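Local coordinates for beta-agarase AgaA (Microbulbifer thermotolerans, PDB 3WZ1), which hydrolyses internal beta-1,4-galactosidic linkages of agarose, releasing mainly neoagarotetraose, through the glycoside hydrolase family 16 catalytic domain described here, at residues A[121-126]-A[228-233]; A[154-159]-A[221-226]. All coordinates share one frame; numbering follows the deposited sequence.

Contact 1: A[121-126]-A[228-233]. With NA (sodium ion), chain C.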
loop_
_atom_site.group_PDB
_atom_site.type_symbol
_atom_site.label_atom_id
_atom_site.label_comp_id
_atom_site.label_asym_id
_atom_site.label_seq_id
_atom_site.Cartn_x
_atom_site.Cartn_y
_atom_site.Cartn_z
ATOM N N PHE A 121 -3.103 2.894 3.821
ATOM C CA PHE A 121 -4.279 3.603 4.295
ATOM C C PHE A 121 -3.910 4.603 5.350
ATOM O O PHE A 121 -3.112 4.313 6.213
ATOM C CB PHE A 121 -5.296 2.574 4.838
ATOM C CG PHE A 121 -5.784 1.678 3.756
ATOM C CD1 PHE A 121 -6.906 2.035 3.007
ATOM C CD2 PHE A 121 -5.028 0.593 3.364
ATOM C CE1 PHE A 121 -7.288 1.275 1.904
ATOM C CE2 PHE A 121 -5.397 -0.153 2.259
ATOM C CZ PHE A 121 -6.521 0.192 1.542
ATOM N N LEU A 122 -4.481 5.792 5.249
ATOM C CA LEU A 122 -4.169 6.871 6.190
ATOM C C LEU A 122 -5.387 7.723 6.471
ATOM O O LEU A 122 -6.130 8.067 5.561
ATOM C CB LEU A 122 -3.048 7.758 5.613
ATOM C CG LEU A 122 -2.440 8.818 6.527
ATOM C CD1 LEU A 122 -1.737 8.183 7.717
ATOM C CD2 LEU A 122 -1.486 9.678 5.719
ATOM N N SER A 123 -5.575 8.070 7.741
ATOM C CA SER A 123 -6.655 8.970 8.140
ATOM C C SER A 123 -6.381 10.391 7.668
ATOM O O SER A 123 -5.230 10.770 7.450
ATOM C CB SER A 123 -6.870 8.921 9.666
ATOM O OG SER A 123 -5.731 9.391 10.358
ATOM N N ALA A 124 -7.438 11.189 7.521
ATOM C CA ALA A 124 -7.296 12.551 7.012
ATOM C C ALA A 124 -6.327 13.406 7.827
ATOM O O ALA A 124 -5.685 14.305 7.281
ATOM C CB ALA A 124 -8.657 13.213 7.000
ATOM N N ASP A 125 -6.238 13.125 9.120
ATOM C CA ASP A 125 -5.382 13.871 10.035
ATOM C C ASP A 125 -3.989 13.269 10.210
ATOM O O ASP A 125 -3.204 13.744 11.039
ATOM C CB ASP A 125 -6.085 14.091 11.395
ATOM C CG ASP A 125 -6.224 12.822 12.235
ATOM O OD1 ASP A 125 -5.743 11.745 11.831
ATOM O OD2 ASP A 125 -6.809 12.912 13.343
ATOM N N SER A 126 -3.674 12.214 9.441
ATOM C CA SER A 126 -2.347 11.567 9.467
ATOM C C SER A 126 -1.942 10.948 10.802
ATOM O O SER A 126 -0.752 10.806 11.075
ATOM C CB SER A 126 -1.251 12.540 9.008
ATOM O OG SER A 126 -1.459 12.924 7.678
ATOM N N LEU A 228 -7.511 1.812 15.878
ATOM C CA LEU A 228 -7.512 2.157 14.450
ATOM C C LEU A 228 -8.951 2.292 14.006
ATOM O O LEU A 228 -9.584 1.330 13.584
ATOM C CB LEU A 228 -6.785 1.085 13.659
ATOM C CG LEU A 228 -5.314 0.925 14.006
ATOM C CD1 LEU A 228 -4.755 -0.337 13.379
ATOM C CD2 LEU A 228 -4.540 2.161 13.569
ATOM N N SER A 229 -9.480 3.494 14.166
ATOM C CA SER A 229 -10.930 3.737 14.073
ATOM C C SER A 229 -11.342 4.852 13.126
ATOM O O SER A 229 -12.506 4.922 12.745
ATOM C CB SER A 229 -11.476 4.029 15.470
ATOM O OG SER A 229 -10.918 5.233 15.989
ATOM N N LYS A 230 -10.417 5.739 12.754
ATOM C CA LYS A 230 -10.733 6.848 11.877
ATOM C C LYS A 230 -10.908 6.356 10.448
ATOM O O LYS A 230 -10.274 5.365 10.048
ATOM C CB LYS A 230 -9.641 7.921 11.939
ATOM C CG LYS A 230 -9.550 8.571 13.312
ATOM C CD LYS A 230 -8.316 9.441 13.507
ATOM C CE LYS A 230 -8.391 10.065 14.890
ATOM N NZ LYS A 230 -7.231 10.902 15.291
ATOM N N PRO A 231 -11.767 7.033 9.663
ATOM C CA PRO A 231 -11.821 6.656 8.250
ATOM C C PRO A 231 -10.455 6.822 7.599
ATOM O O PRO A 231 -9.718 7.753 7.946
ATOM C CB PRO A 231 -12.814 7.643 7.657
ATOM C CG PRO A 231 -13.609 8.158 8.823
ATOM C CD PRO A 231 -12.653 8.173 9.966
ATOM N N MET A 232 -10.100 5.912 6.691
ATOM C CA MET A 232 -8.788 5.988 6.053
ATOM C C MET A 232 -8.907 5.956 4.542
ATOM O O MET A 232 -9.698 5.194 3.977
ATOM C CB MET A 232 -7.885 4.835 6.489
ATOM C CG MET A 232 -7.591 4.814 7.976
ATOM S SD MET A 232 -6.416 3.507 8.358
ATOM C CE MET A 232 -6.610 3.432 10.142
ATOM N N TYR A 233 -8.080 6.772 3.893
ATOM C CA TYR A 233 -8.034 6.847 2.443
ATOM C C TYR A 233 -7.070 5.794 1.909
ATOM O O TYR A 233 -6.014 5.550 2.511
ATOM C CB TYR A 233 -7.596 8.249 1.984
ATOM C CG TYR A 233 -8.617 9.286 2.384
ATOM C CD1 TYR A 233 -8.598 9.855 3.650
ATOM C CD2 TYR A 233 -9.632 9.637 1.507
ATOM C CE1 TYR A 233 -9.582 10.743 4.035
ATOM C CE2 TYR A 233 -10.619 10.533 1.890
ATOM C CZ TYR A 233 -10.571 11.068 3.147
ATOM O OH TYR A 233 -11.558 11.959 3.547
HETATM NA NA NA C . -8.790 6.025 16.639
HETATM O O HOH W 1 -10.167 10.378 8.266
HETATM O O HOH W 2 -10.393 8.079 16.810
#
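Leu-122 and Tyr-233 form an antiparallel, hydrogen-bonded pair where strand 116-123 pairs with strand 232-239: Leu-122 N reaches Tyr-233 O at 3.1 Å, and Tyr-233 N returns a straighter bond (166°) to Leu-122 O at 2.9 Å. The same Leu-122 O lies in the plane of the Tyr-233 ring, at its edge, and farther along this ring CE1 meets the methyl of Ala-124. On the other face of the pair from Leu-122 and Tyr-233, Met-232, extended beyond CG, lays SD against Phe-121 CB at 3.8 Å. Nearby, a water joins Ala-124 N to Pro-231 O. The type I turn from Ser-123 to Ser-126 then presents Asp-125 to Lys-230, whose chain neighbour Ser-229 binds sodium. A chi1 of 71° sets CG of Asp-125 between backbone N and carbonyl carbon, turning the carboxylate back over the turn: Asp-125 OD1 accepts from Ser-123 OG at 2.8 Å, while OD2 offers its syn lone pair to Lys-230 NZ, also at 2.8 Å. Thr-127 hydrogen-bonds both OD1 and Lys-230 NZ. An asparagine here would probably leave the Lys-230 ammonium without its charge partner. Paired backbone amides thus give way to a salt bridge where the chains leave the pairing, in keeping with the salt bridges thought to contribute to this enzyme's thermostability.

Contact 2: A[154-159]-A[221-226]. With NA (sodium ion), chain C.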
loop_
_atom_site.group_PDB
_atom_site.type_symbol
_atom_site.label_atom_id
_atom_site.label_comp_id
_atom_site.label_asym_id
_atom_site.label_seq_id
_atom_site.Cartn_x
_atom_site.Cartn_y
_atom_site.Cartn_z
ATOM N N HIS A 154 1.426 -1.286 10.609
ATOM C CA HIS A 154 0.494 -0.175 10.765
ATOM C C HIS A 154 1.196 0.847 11.629
ATOM O O HIS A 154 2.178 0.507 12.292
ATOM C CB HIS A 154 -0.826 -0.616 11.420
ATOM C CG HIS A 154 -0.737 -0.788 12.907
ATOM N ND1 HIS A 154 -0.373 -1.977 13.495
ATOM C CD2 HIS A 154 -0.941 0.088 13.920
ATOM C CE1 HIS A 154 -0.375 -1.837 14.806
ATOM N NE2 HIS A 154 -0.707 -0.591 15.091
ATOM N N HIS A 155 0.732 2.088 11.591
ATOM C CA HIS A 155 1.304 3.131 12.458
ATOM C C HIS A 155 0.224 3.900 13.170
ATOM O O HIS A 155 -0.865 4.114 12.637
ATOM C CB HIS A 155 2.120 4.122 11.645
ATOM C CG HIS A 155 3.338 3.542 11.001
ATOM N ND1 HIS A 155 4.618 3.841 11.427
ATOM C CD2 HIS A 155 3.479 2.695 9.952
ATOM C CE1 HIS A 155 5.491 3.195 10.675
ATOM N NE2 HIS A 155 4.827 2.493 9.768
ATOM N N VAL A 156 0.552 4.360 14.373
ATOM C CA VAL A 156 -0.230 5.403 15.008
ATOM C C VAL A 156 0.752 6.503 15.374
ATOM O O VAL A 156 1.890 6.219 15.779
ATOM C CB VAL A 156 -1.049 4.905 16.213
ATOM C CG1 VAL A 156 -2.154 3.955 15.757
ATOM C CG2 VAL A 156 -0.170 4.232 17.253
ATOM N N PHE A 157 0.317 7.739 15.173
ATOM C CA PHE A 157 1.166 8.915 15.372
ATOM C C PHE A 157 0.552 9.902 16.343
ATOM O O PHE A 157 -0.672 9.992 16.494
ATOM C CB PHE A 157 1.351 9.684 14.060
ATOM C CG PHE A 157 1.904 8.866 12.920
ATOM C CD1 PHE A 157 3.275 8.753 12.722
ATOM C CD2 PHE A 157 1.057 8.250 12.005
ATOM C CE1 PHE A 157 3.785 8.002 11.667
ATOM C CE2 PHE A 157 1.565 7.511 10.964
ATOM C CZ PHE A 157 2.923 7.382 10.789
ATOM N N ILE A 158 1.428 10.678 16.978
ATOM C CA ILE A 158 1.059 11.980 17.504
ATOM C C ILE A 158 1.801 12.962 16.604
ATOM O O ILE A 158 2.990 12.779 16.344
ATOM C CB ILE A 158 1.461 12.158 18.980
ATOM C CG1 ILE A 158 0.615 11.247 19.885
ATOM C CG2 ILE A 158 1.302 13.625 19.389
ATOM C CD1 ILE A 158 1.196 11.029 21.272
ATOM N N ARG A 159 1.099 13.965 16.081
ATOM C CA ARG A 159 1.695 14.860 15.087
ATOM C C ARG A 159 2.693 15.851 15.707
ATOM O O ARG A 159 3.730 16.130 15.118
ATOM C CB ARG A 159 0.630 15.635 14.303
ATOM C CG ARG A 159 -0.392 14.787 13.524
ATOM C CD ARG A 159 0.209 13.641 12.713
ATOM N NE ARG A 159 1.257 14.090 11.807
ATOM C CZ ARG A 159 1.982 13.299 11.018
ATOM N NH1 ARG A 159 1.784 11.975 10.968
ATOM N NH2 ARG A 159 2.924 13.843 10.266
ATOM N N GLY A 221 -0.660 4.351 23.770
ATOM C CA GLY A 221 -1.850 5.159 23.984
ATOM C C GLY A 221 -1.976 6.361 23.083
ATOM O O GLY A 221 -2.694 7.301 23.413
ATOM N N PHE A 222 -1.312 6.338 21.919
ATOM C CA PHE A 222 -1.374 7.458 20.991
ATOM C C PHE A 222 -2.769 7.733 20.428
ATOM O O PHE A 222 -3.053 8.860 20.008
ATOM C CB PHE A 222 -0.406 7.270 19.809
ATOM C CG PHE A 222 1.062 7.241 20.175
ATOM C CD1 PHE A 222 1.524 7.618 21.422
ATOM C CD2 PHE A 222 1.989 6.861 19.212
ATOM C CE1 PHE A 222 2.886 7.593 21.710
ATOM C CE2 PHE A 222 3.344 6.833 19.487
ATOM C CZ PHE A 222 3.794 7.195 20.742
ATOM N N THR A 223 -3.624 6.708 20.385
ATOM C CA THR A 223 -4.992 6.873 19.930
ATOM C C THR A 223 -5.982 7.185 21.063
ATOM O O THR A 223 -7.172 7.272 20.816
ATOM C CB THR A 223 -5.512 5.624 19.186
ATOM O OG1 THR A 223 -5.751 4.555 20.101
ATOM C CG2 THR A 223 -4.517 5.178 18.097
ATOM N N GLY A 224 -5.502 7.369 22.292
ATOM C CA GLY A 224 -6.403 7.755 23.378
ATOM C C GLY A 224 -7.488 6.719 23.623
ATOM O O GLY A 224 -8.626 7.079 23.939
ATOM N N GLY A 225 -7.159 5.439 23.451
ATOM C CA GLY A 225 -8.105 4.342 23.692
ATOM C C GLY A 225 -9.108 4.038 22.583
ATOM O O GLY A 225 -10.027 3.236 22.775
ATOM N N THR A 226 -8.933 4.666 21.422
ATOM C CA THR A 226 -9.866 4.500 20.307
ATOM C C THR A 226 -9.417 3.484 19.255
ATOM O O THR A 226 -10.258 3.019 18.469
ATOM C CB THR A 226 -10.147 5.836 19.599
ATOM O OG1 THR A 226 -8.946 6.329 18.981
ATOM C CG2 THR A 226 -10.657 6.900 20.570
HETATM NA NA NA C . -8.790 6.025 16.639
HETATM O O HOH W 2 -10.393 8.079 16.810
#
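Phe-222 lies against Val-156 and Ile-158 of strand 150-158, and these three residues carry most of the buried surface. The ring is approached in two ways. Val-156 O stands 3.5 Å from Phe-222 CD2, at the ring edge and in its plane, and methyl CG2 of Val-156 packs on the same carbon. On the CD1 side Ile-158 arrives at about a right angle, and its terminal CD1 comes within 3.4 Å of Phe-222 CD1, a snug apolar contact. The isoleucine reaches this far because CG1 stands beside the backbone N, opposite the carbonyl carbon (chi1 -69°), and the chain extends to carry CD1 to the ring. Gln-163 and Tyr-165 of the adjoining strand 163-165 also touch the phenylalanine. Val-156 divides its two methyls between neighbours: CG2 serves Phe-222, whereas CG1 meets Thr-223 CG2 at 3.5 Å. The threonine thus turns its methyl to the strand, and Asp-218 bonds both its hydroxyl and Phe-222 N. Two turns shape this loop, type I from Gly-221 to Gly-224 and type I' from Thr-223 to Thr-226. In the second, Thr-223 O accepts from both the amide and the hydroxyl of Thr-226, the OG1 bond being 2.7 Å long. Thr-226 OG1 also coordinates the sodium ion at 2.4 Å, in a site completed by Glu-128, Gly-227, Ser-229 and a water. Apolar packing backed by Asp-218 therefore seats the loop on a jelly-roll strand whose Phe-157 side chain lies near Glu-129, the predicted nucleophile, while polar bonds and sodium fix its Thr-226 end.

Overall arrangement
Contacts 1 and 2 lie about 11 Å apart, centre to centre, within the GH16 beta-jelly roll and on the same side of its middle. In chain order, 121-126 comes first, then 154-159, 221-226 and 228-233, so contact 2 falls wholly between the two halves of contact 1. Strand 128-135 pairs with both strand 116-123 and strand 150-158, linking the two sites across the sheet. Direct touches add to this: Arg-159 NH1 probably bonds Ser-126 O, and Leu-228 packs on Val-156. Sodium, held by Thr-226 and Ser-229, ties the two later segments together beside strand 128-135, which also supplies Glu-128 to the sodium and carries the predicted catalytic Glu-129, near Leu-122 and Phe-157.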